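Local coordinates for peptidoglycan synthetase penicillin-binding protein 3 (Bifidobacterium adolescentis, PDB 4YE5) that probably binds penicillin and cross-links cell-wall peptidoglycan as a membrane-bound transpeptidase, at residues V492-Y506 with V521-A535. Numbering follows the deposited sequence.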
ATOM      1  N   VAL A 492      23.447  -2.014   7.793  1.00 18.92           N
ATOM      2  CA  VAL A 492      22.805  -2.402   6.548  1.00 19.94           C
ATOM      3  C   VAL A 492      23.863  -2.325   5.446  1.00 26.39           C
ATOM      4  O   VAL A 492      25.043  -2.062   5.722  1.00 22.95           O
ATOM      5  CB  VAL A 492      21.570  -1.513   6.213  1.00 21.68           C
ATOM      6  CG1 VAL A 492      20.459  -1.705   7.274  1.00 19.24           C
ATOM      7  CG2 VAL A 492      21.956  -0.016   6.107  1.00 15.85           C
ATOM      8  N   ALA A 493      23.443  -2.586   4.211  1.00 21.77           N
ATOM      9  CA  ALA A 493      24.344  -2.634   3.058  1.00 26.04           C
ATOM     10  C   ALA A 493      25.070  -1.298   2.895  1.00 21.08           C
ATOM     11  O   ALA A 493      24.430  -0.238   2.813  1.00 21.05           O
ATOM     12  CB  ALA A 493      23.544  -2.980   1.797  1.00 24.09           C
ATOM     13  N   GLY A 494      26.397  -1.335   2.892  1.00 21.46           N
ATOM     14  CA  GLY A 494      27.198  -0.122   2.781  1.00 21.88           C
ATOM     15  C   GLY A 494      26.975   0.623   1.473  1.00 28.62           C
ATOM     16  O   GLY A 494      26.919   0.013   0.410  1.00 25.86           O
ATOM     17  N   ALA A 495      26.858   1.946   1.541  1.00 22.74           N
ATOM     18  CA  ALA A 495      26.546   2.746   0.362  1.00 26.35           C
ATOM     19  C   ALA A 495      27.105   4.146   0.497  1.00 24.22           C
ATOM     20  O   ALA A 495      27.397   4.602   1.612  1.00 26.46           O
ATOM     21  CB  ALA A 495      25.025   2.826   0.142  1.00 23.87           C
ATOM     22  N   ASN A 496      27.258   4.802  -0.648  1.00 26.73           N
ATOM     23  CA  ASN A 496      27.676   6.202  -0.735  1.00 30.00           C
ATOM     24  C   ASN A 496      28.957   6.549   0.019  1.00 33.23           C
ATOM     25  O   ASN A 496      29.013   7.560   0.722  1.00 40.64           O
ATOM     26  CB  ASN A 496      26.542   7.133  -0.283  1.00 35.07           C
ATOM     27  CG  ASN A 496      25.213   6.787  -0.925  1.00 46.03           C
ATOM     28  OD1 ASN A 496      24.213   6.560  -0.232  1.00 55.30           O
ATOM     29  ND2 ASN A 496      25.194   6.725  -2.252  1.00 47.62           N
ATOM     30  N   GLY A 497      29.988   5.722  -0.125  1.00 32.68           N
ATOM     31  CA  GLY A 497      31.282   6.041   0.462  1.00 33.86           C
ATOM     32  C   GLY A 497      31.397   5.767   1.961  1.00 32.89           C
ATOM     33  O   GLY A 497      32.486   5.852   2.521  1.00 40.08           O
ATOM     34  N   GLN A 498      30.285   5.428   2.607  1.00 32.27           N
ATOM     35  CA  GLN A 498      30.314   5.014   4.013  1.00 35.64           C
ATOM     36  C   GLN A 498      30.889   3.608   4.121  1.00 32.53           C
ATOM     37  O   GLN A 498      30.310   2.669   3.590  1.00 24.35           O
ATOM     38  CB  GLN A 498      28.901   4.985   4.615  1.00 34.57           C
ATOM     39  CG  GLN A 498      28.167   6.306   4.599  1.00 47.82           C
ATOM     40  CD  GLN A 498      28.892   7.362   5.397  1.00 55.06           C
ATOM     41  OE1 GLN A 498      29.039   7.239   6.615  1.00 55.18           O
ATOM     42  NE2 GLN A 498      29.373   8.397   4.714  1.00 56.51           N
ATOM     43  N   LEU A 499      31.990   3.460   4.843  1.00 25.91           N
ATOM     44  CA  LEU A 499      32.566   2.150   5.101  1.00 26.89           C
ATOM     45  C   LEU A 499      31.513   1.191   5.673  1.00 25.58           C
ATOM     46  O   LEU A 499      31.366   0.053   5.220  1.00 28.84           O
ATOM     47  CB  LEU A 499      33.748   2.291   6.063  1.00 28.23           C
ATOM     48  CG  LEU A 499      34.737   1.144   6.218  1.00 36.14           C
ATOM     49  CD1 LEU A 499      35.131   0.570   4.858  1.00 34.74           C
ATOM     50  CD2 LEU A 499      35.980   1.685   6.948  1.00 31.49           C
ATOM     51  N   THR A 500      30.768   1.667   6.660  1.00 24.23           N
ATOM     52  CA  THR A 500      29.725   0.870   7.268  1.00 23.02           C
ATOM     53  C   THR A 500      28.476   1.744   7.255  1.00 27.72           C
ATOM     54  O   THR A 500      28.522   2.888   7.690  1.00 28.71           O
ATOM     55  CB  THR A 500      30.088   0.506   8.730  1.00 31.98           C
ATOM     56  OG1 THR A 500      31.183  -0.421   8.742  1.00 38.56           O
ATOM     57  CG2 THR A 500      28.895  -0.097   9.454  1.00 34.17           C
ATOM     58  N   SER A 501      27.373   1.236   6.715  1.00 23.03           N
ATOM     59  CA  SER A 501      26.125   1.994   6.760  1.00 18.86           C
ATOM     60  C   SER A 501      25.252   1.464   7.875  1.00 17.90           C
ATOM     61  O   SER A 501      25.316   0.277   8.218  1.00 22.23           O
ATOM     62  CB  SER A 501      25.369   1.920   5.432  1.00 19.96           C
ATOM     63  OG  SER A 501      25.979   2.740   4.437  1.00 20.24           O
ATOM     64  N   ILE A 502      24.430   2.340   8.438  1.00 16.85           N
ATOM     65  CA  ILE A 502      23.485   1.927   9.463  1.00 18.86           C
ATOM     66  C   ILE A 502      22.111   2.526   9.183  1.00 24.07           C
ATOM     67  O   ILE A 502      21.987   3.468   8.405  1.00 20.46           O
ATOM     68  CB  ILE A 502      23.937   2.404  10.870  1.00 28.92           C
ATOM     69  CG1 ILE A 502      23.887   3.927  10.946  1.00 30.93           C
ATOM     70  CG2 ILE A 502      25.375   1.905  11.199  1.00 25.22           C
ATOM     71  CD1 ILE A 502      23.310   4.456  12.255  1.00 35.35           C
ATOM     72  N   ILE A 503      21.076   1.952   9.795  1.00 16.51           N
ATOM     73  CA  ILE A 503      19.795   2.615   9.869  1.00 15.19           C
ATOM     74  C   ILE A 503      19.611   3.070  11.304  1.00 19.16           C
ATOM     75  O   ILE A 503      20.165   2.457  12.227  1.00 18.31           O
ATOM     76  CB  ILE A 503      18.631   1.685   9.499  1.00 15.10           C
ATOM     77  CG1 ILE A 503      18.779   0.363  10.241  1.00 22.87           C
ATOM     78  CG2 ILE A 503      18.624   1.439   7.979  1.00 16.80           C
ATOM     79  CD1 ILE A 503      17.502  -0.290  10.570  1.00 19.19           C
ATOM     80  N   SER A 504      18.864   4.157  11.463  1.00 18.04           N
ATOM     81  CA  SER A 504      18.312   4.606  12.736  1.00 17.02           C
ATOM     82  C   SER A 504      16.816   4.302  12.690  1.00 19.66           C
ATOM     83  O   SER A 504      16.127   4.763  11.780  1.00 13.79           O
ATOM     84  CB  SER A 504      18.508   6.123  12.854  1.00 15.17           C
ATOM     85  OG  SER A 504      17.789   6.702  13.935  1.00 16.72           O
ATOM     86  N   ASP A 505      16.310   3.527  13.648  1.00 16.88           N
ATOM     87  CA  ASP A 505      14.873   3.252  13.693  1.00 14.60           C
ATOM     88  C   ASP A 505      14.284   3.685  15.015  1.00 16.15           C
ATOM     89  O   ASP A 505      14.990   3.808  16.022  1.00 11.56           O
ATOM     90  CB  ASP A 505      14.492   1.795  13.313  1.00 11.16           C
ATOM     91  CG  ASP A 505      15.098   0.727  14.232  1.00 18.95           C
ATOM     92  OD1 ASP A 505      15.876   1.061  15.135  1.00 17.82           O
ATOM     93  OD2 ASP A 505      14.801  -0.487  14.033  1.00 15.42           O
ATOM     94  N   TYR A 506      12.984   3.937  15.008  1.00 12.88           N
ATOM     95  CA  TYR A 506      12.343   4.494  16.183  1.00 14.23           C
ATOM     96  C   TYR A 506      10.869   4.246  16.009  1.00 15.72           C
ATOM     97  O   TYR A 506      10.328   4.504  14.945  1.00 14.78           O
ATOM     98  CB  TYR A 506      12.625   6.010  16.268  1.00 10.31           C
ATOM     99  CG  TYR A 506      12.496   6.609  17.674  1.00 12.59           C
ATOM    100  CD1 TYR A 506      11.247   6.985  18.193  1.00 14.43           C
ATOM    101  CD2 TYR A 506      13.626   6.831  18.464  1.00 13.86           C
ATOM    102  CE1 TYR A 506      11.140   7.563  19.501  1.00 15.16           C
ATOM    103  CE2 TYR A 506      13.522   7.399  19.758  1.00 16.97           C
ATOM    104  CZ  TYR A 506      12.281   7.763  20.262  1.00 21.18           C
ATOM    105  OH  TYR A 506      12.192   8.325  21.547  1.00 23.19           O
ATOM    106  N   VAL A 521       9.607   5.215  12.210  1.00 12.66           N
ATOM    107  CA  VAL A 521      10.465   5.866  11.224  1.00 11.70           C
ATOM    108  C   VAL A 521      11.789   5.106  11.122  1.00 14.30           C
ATOM    109  O   VAL A 521      12.343   4.686  12.139  1.00 14.36           O
ATOM    110  CB  VAL A 521      10.730   7.344  11.595  1.00 12.38           C
ATOM    111  CG1 VAL A 521      11.850   7.959  10.690  1.00  9.97           C
ATOM    112  CG2 VAL A 521       9.450   8.162  11.447  1.00  9.49           C
ATOM    113  N   VAL A 522      12.272   4.907   9.898  1.00 13.52           N
ATOM    114  CA  VAL A 522      13.586   4.306   9.660  1.00 12.92           C
ATOM    115  C   VAL A 522      14.360   5.185   8.691  1.00 17.39           C
ATOM    116  O   VAL A 522      13.856   5.488   7.609  1.00 13.12           O
ATOM    117  CB  VAL A 522      13.447   2.883   9.049  1.00 11.59           C
ATOM    118  CG1 VAL A 522      14.811   2.233   8.922  1.00 10.66           C
ATOM    119  CG2 VAL A 522      12.501   2.020   9.918  1.00 13.01           C
ATOM    120  N   LEU A 523      15.571   5.596   9.071  1.00 10.68           N
ATOM    121  CA  LEU A 523      16.419   6.439   8.219  1.00 16.37           C
ATOM    122  C   LEU A 523      17.745   5.748   8.003  1.00 22.16           C
ATOM    123  O   LEU A 523      18.322   5.205   8.947  1.00 16.32           O
ATOM    124  CB  LEU A 523      16.699   7.804   8.897  1.00 11.33           C
ATOM    125  CG  LEU A 523      15.478   8.576   9.406  1.00 10.95           C
ATOM    126  CD1 LEU A 523      15.958   9.825  10.172  1.00 11.29           C
ATOM    127  CD2 LEU A 523      14.557   8.994   8.248  1.00 11.23           C
ATOM    128  N   LYS A 524      18.240   5.781   6.772  1.00 13.62           N
ATOM    129  CA  LYS A 524      19.544   5.204   6.464  1.00 13.13           C
ATOM    130  C   LYS A 524      20.624   6.269   6.465  1.00 17.01           C
ATOM    131  O   LYS A 524      20.494   7.287   5.795  1.00 14.04           O
ATOM    132  CB  LYS A 524      19.541   4.475   5.116  1.00 13.51           C
ATOM    133  CG  LYS A 524      20.914   3.811   4.801  1.00 14.65           C
ATOM    134  CD  LYS A 524      20.852   2.900   3.557  1.00 17.18           C
ATOM    135  CE  LYS A 524      22.274   2.409   3.199  1.00 20.85           C
ATOM    136  NZ  LYS A 524      22.261   1.249   2.230  1.00 22.47           N
ATOM    137  N   ASP A 525      21.673   6.025   7.242  1.00 14.42           N
ATOM    138  CA  ASP A 525      22.802   6.936   7.350  1.00 19.90           C
ATOM    139  C   ASP A 525      22.433   8.409   7.604  1.00 17.75           C
ATOM    140  O   ASP A 525      22.898   9.294   6.875  1.00 15.69           O
ATOM    141  CB  ASP A 525      23.664   6.821   6.086  1.00 17.46           C
ATOM    142  CG  ASP A 525      24.402   5.482   6.005  1.00 23.20           C
ATOM    143  OD1 ASP A 525      24.742   4.919   7.067  1.00 25.70           O
ATOM    144  OD2 ASP A 525      24.652   4.998   4.876  1.00 25.61           O
ATOM    145  N   PRO A 526      21.603   8.689   8.635  1.00 14.36           N
ATOM    146  CA  PRO A 526      21.333  10.107   8.931  1.00 14.40           C
ATOM    147  C   PRO A 526      22.584  10.842   9.424  1.00 17.72           C
ATOM    148  O   PRO A 526      23.431  10.237  10.064  1.00 17.19           O
ATOM    149  CB  PRO A 526      20.296  10.039  10.057  1.00 20.14           C
ATOM    150  CG  PRO A 526      20.580   8.732  10.738  1.00 18.54           C
ATOM    151  CD  PRO A 526      20.967   7.788   9.618  1.00 15.88           C
ATOM    152  N   GLN A 527      22.698  12.126   9.105  1.00 18.52           N
ATOM    153  CA  GLN A 527      23.822  12.955   9.523  1.00 24.35           C
ATOM    154  C   GLN A 527      23.292  14.008  10.493  1.00 26.45           C
ATOM    155  O   GLN A 527      22.095  14.192  10.594  1.00 21.36           O
ATOM    156  CB  GLN A 527      24.398  13.683   8.306  1.00 21.65           C
ATOM    157  CG  GLN A 527      24.740  12.766   7.144  1.00 31.19           C
ATOM    158  CD  GLN A 527      25.895  11.843   7.485  1.00 41.64           C
ATOM    159  OE1 GLN A 527      26.971  12.306   7.855  1.00 48.86           O
ATOM    160  NE2 GLN A 527      25.671  10.529   7.387  1.00 45.29           N
ATOM    161  N   GLY A 528      24.173  14.720  11.183  1.00 23.12           N
ATOM    162  CA  GLY A 528      23.742  15.833  12.013  1.00 26.97           C
ATOM    163  C   GLY A 528      23.826  15.561  13.505  1.00 26.37           C
ATOM    164  O   GLY A 528      24.399  14.572  13.933  1.00 21.67           O
ATOM    165  N   SER A 529      23.241  16.440  14.305  1.00 19.14           N
ATOM    166  CA  SER A 529      23.553  16.469  15.728  1.00 23.96           C
ATOM    167  C   SER A 529      22.961  15.293  16.489  1.00 22.75           C
ATOM    168  O   SER A 529      23.388  15.031  17.618  1.00 20.80           O
ATOM    169  CB  SER A 529      23.087  17.780  16.352  1.00 23.28           C
ATOM    170  OG  SER A 529      21.678  17.885  16.256  1.00 29.95           O
ATOM    171  N   PHE A 530      21.999  14.583  15.885  1.00 17.02           N
ATOM    172  CA  PHE A 530      21.338  13.468  16.575  1.00 16.24           C
ATOM    173  C   PHE A 530      21.899  12.114  16.181  1.00 22.02           C
ATOM    174  O   PHE A 530      21.570  11.107  16.799  1.00 22.55           O
ATOM    175  CB  PHE A 530      19.792  13.523  16.410  1.00 15.23           C
ATOM    176  CG  PHE A 530      19.203  14.866  16.776  1.00 17.99           C
ATOM    177  CD1 PHE A 530      19.493  15.443  18.013  1.00 18.40           C
ATOM    178  CD2 PHE A 530      18.408  15.572  15.874  1.00 19.87           C
ATOM    179  CE1 PHE A 530      18.966  16.700  18.377  1.00 24.91           C
ATOM    180  CE2 PHE A 530      17.865  16.838  16.225  1.00 19.18           C
ATOM    181  CZ  PHE A 530      18.155  17.401  17.477  1.00 22.20           C
ATOM    182  N   GLY A 531      22.762  12.094  15.172  1.00 21.17           N
ATOM    183  CA  GLY A 531      23.436  10.861  14.782  1.00 21.76           C
ATOM    184  C   GLY A 531      22.476   9.689  14.643  1.00 24.28           C
ATOM    185  O   GLY A 531      21.459   9.783  13.964  1.00 20.46           O
ATOM    186  N   GLY A 532      22.754   8.598  15.346  1.00 18.42           N
ATOM    187  CA  GLY A 532      21.959   7.396  15.181  1.00 17.80           C
ATOM    188  C   GLY A 532      20.596   7.432  15.847  1.00 17.06           C
ATOM    189  O   GLY A 532      19.823   6.473  15.725  1.00 17.39           O
ATOM    190  N   LEU A 533      20.283   8.534  16.530  1.00 17.86           N
ATOM    191  CA  LEU A 533      18.958   8.723  17.145  1.00 15.66           C
ATOM    192  C   LEU A 533      18.049   9.676  16.353  1.00 14.33           C
ATOM    193  O   LEU A 533      16.987  10.086  16.819  1.00 15.78           O
ATOM    194  CB  LEU A 533      19.124   9.229  18.588  1.00 18.72           C
ATOM    195  CG  LEU A 533      19.559   8.085  19.516  1.00 25.38           C
ATOM    196  CD1 LEU A 533      20.296   8.610  20.711  1.00 32.72           C
ATOM    197  CD2 LEU A 533      18.333   7.261  19.949  1.00 25.12           C
ATOM    198  N   THR A 534      18.473  10.019  15.148  1.00 14.70           N
ATOM    199  CA  THR A 534      17.745  10.974  14.320  1.00 17.10           C
ATOM    200  C   THR A 534      16.290  10.546  14.047  1.00 16.57           C
ATOM    201  O   THR A 534      15.410  11.391  13.920  1.00 16.68           O
ATOM    202  CB  THR A 534      18.498  11.229  12.994  1.00 13.91           C
ATOM    203  OG1 THR A 534      19.823  11.697  13.292  1.00 17.64           O
ATOM    204  CG2 THR A 534      17.801  12.305  12.166  1.00 12.91           C
ATOM    205  N   ALA A 535      16.028   9.247  13.966  1.00 12.53           N
ATOM    206  CA  ALA A 535      14.647   8.825  13.701  1.00 17.10           C
ATOM    207  C   ALA A 535      13.663   9.258  14.800  1.00 16.41           C
ATOM    208  O   ALA A 535      12.487   9.456  14.526  1.00 11.92           O
ATOM    209  CB  ALA A 535      14.551   7.314  13.434  1.00 10.48           C
TER
HETATM  210  O   HOH W   1      24.636   6.208   2.678  1.00 34.20           O
HETATM  211  O   HOH W   2      27.362   8.508   8.377  1.00 48.03           O
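Ser504 and Leu523 form a hydrogen-bonded pair, N to O in both directions, between the antiparallel strands 501-506 and 521-524, whose axes approach to 4.5 Å at 163°; Ile503 faces Lys524 and Asp505 faces Val522 in the non-hydrogen-bonded pairs on either side. Where strand 521-524 ends, Asp525 continues the ladder with backbone and side chain together: its N donates to Ile502 O, while its carboxylate takes two more bonds from the strand opposite. OD1 receives Ile502 N at 2.9 Å, 32° out of the carboxylate plane, and OD2 accepts Ser501 OG at 2.7 Å on its syn lone pair. A short acidic side chain suits this place, since two oxygens on one carbon can serve a neighbouring amide and hydroxyl at once. Ser501 OG in turn accepts Ala495 N, so the serine ties the type I' turn of 495-498 to the aspartate. CG of Lys524 stands opposite the backbone N (chi1 -178°) and the extended chain beyond it runs past Val492 CG2, 3.8 Å from CE, bringing NZ to Ala493 O at 2.7 Å, in the plane of that carbonyl; a long aliphatic chain with a charged tip suits such a path. The strands belong to the hairpin 501-510 and 517-524, which lies between strands 242-249 and 484-492 in the five-stranded antiparallel sheet of the transpeptidase domain. On the face of Ile503 and Val522, Ile503 CB lies 3.9 Å from Val522 CG1, and Trp242 and Phe283 complete the apolar cluster. The other face meets the start of helix 535-549: with OG opposite its own backbone N, Ser504 donates to Gly532 O from above the carbonyl plane and accepts Ala535 N at 3.1 Å. Ala535 CB packs 3.7 Å from Tyr506 CB, a small methyl suiting this close approach.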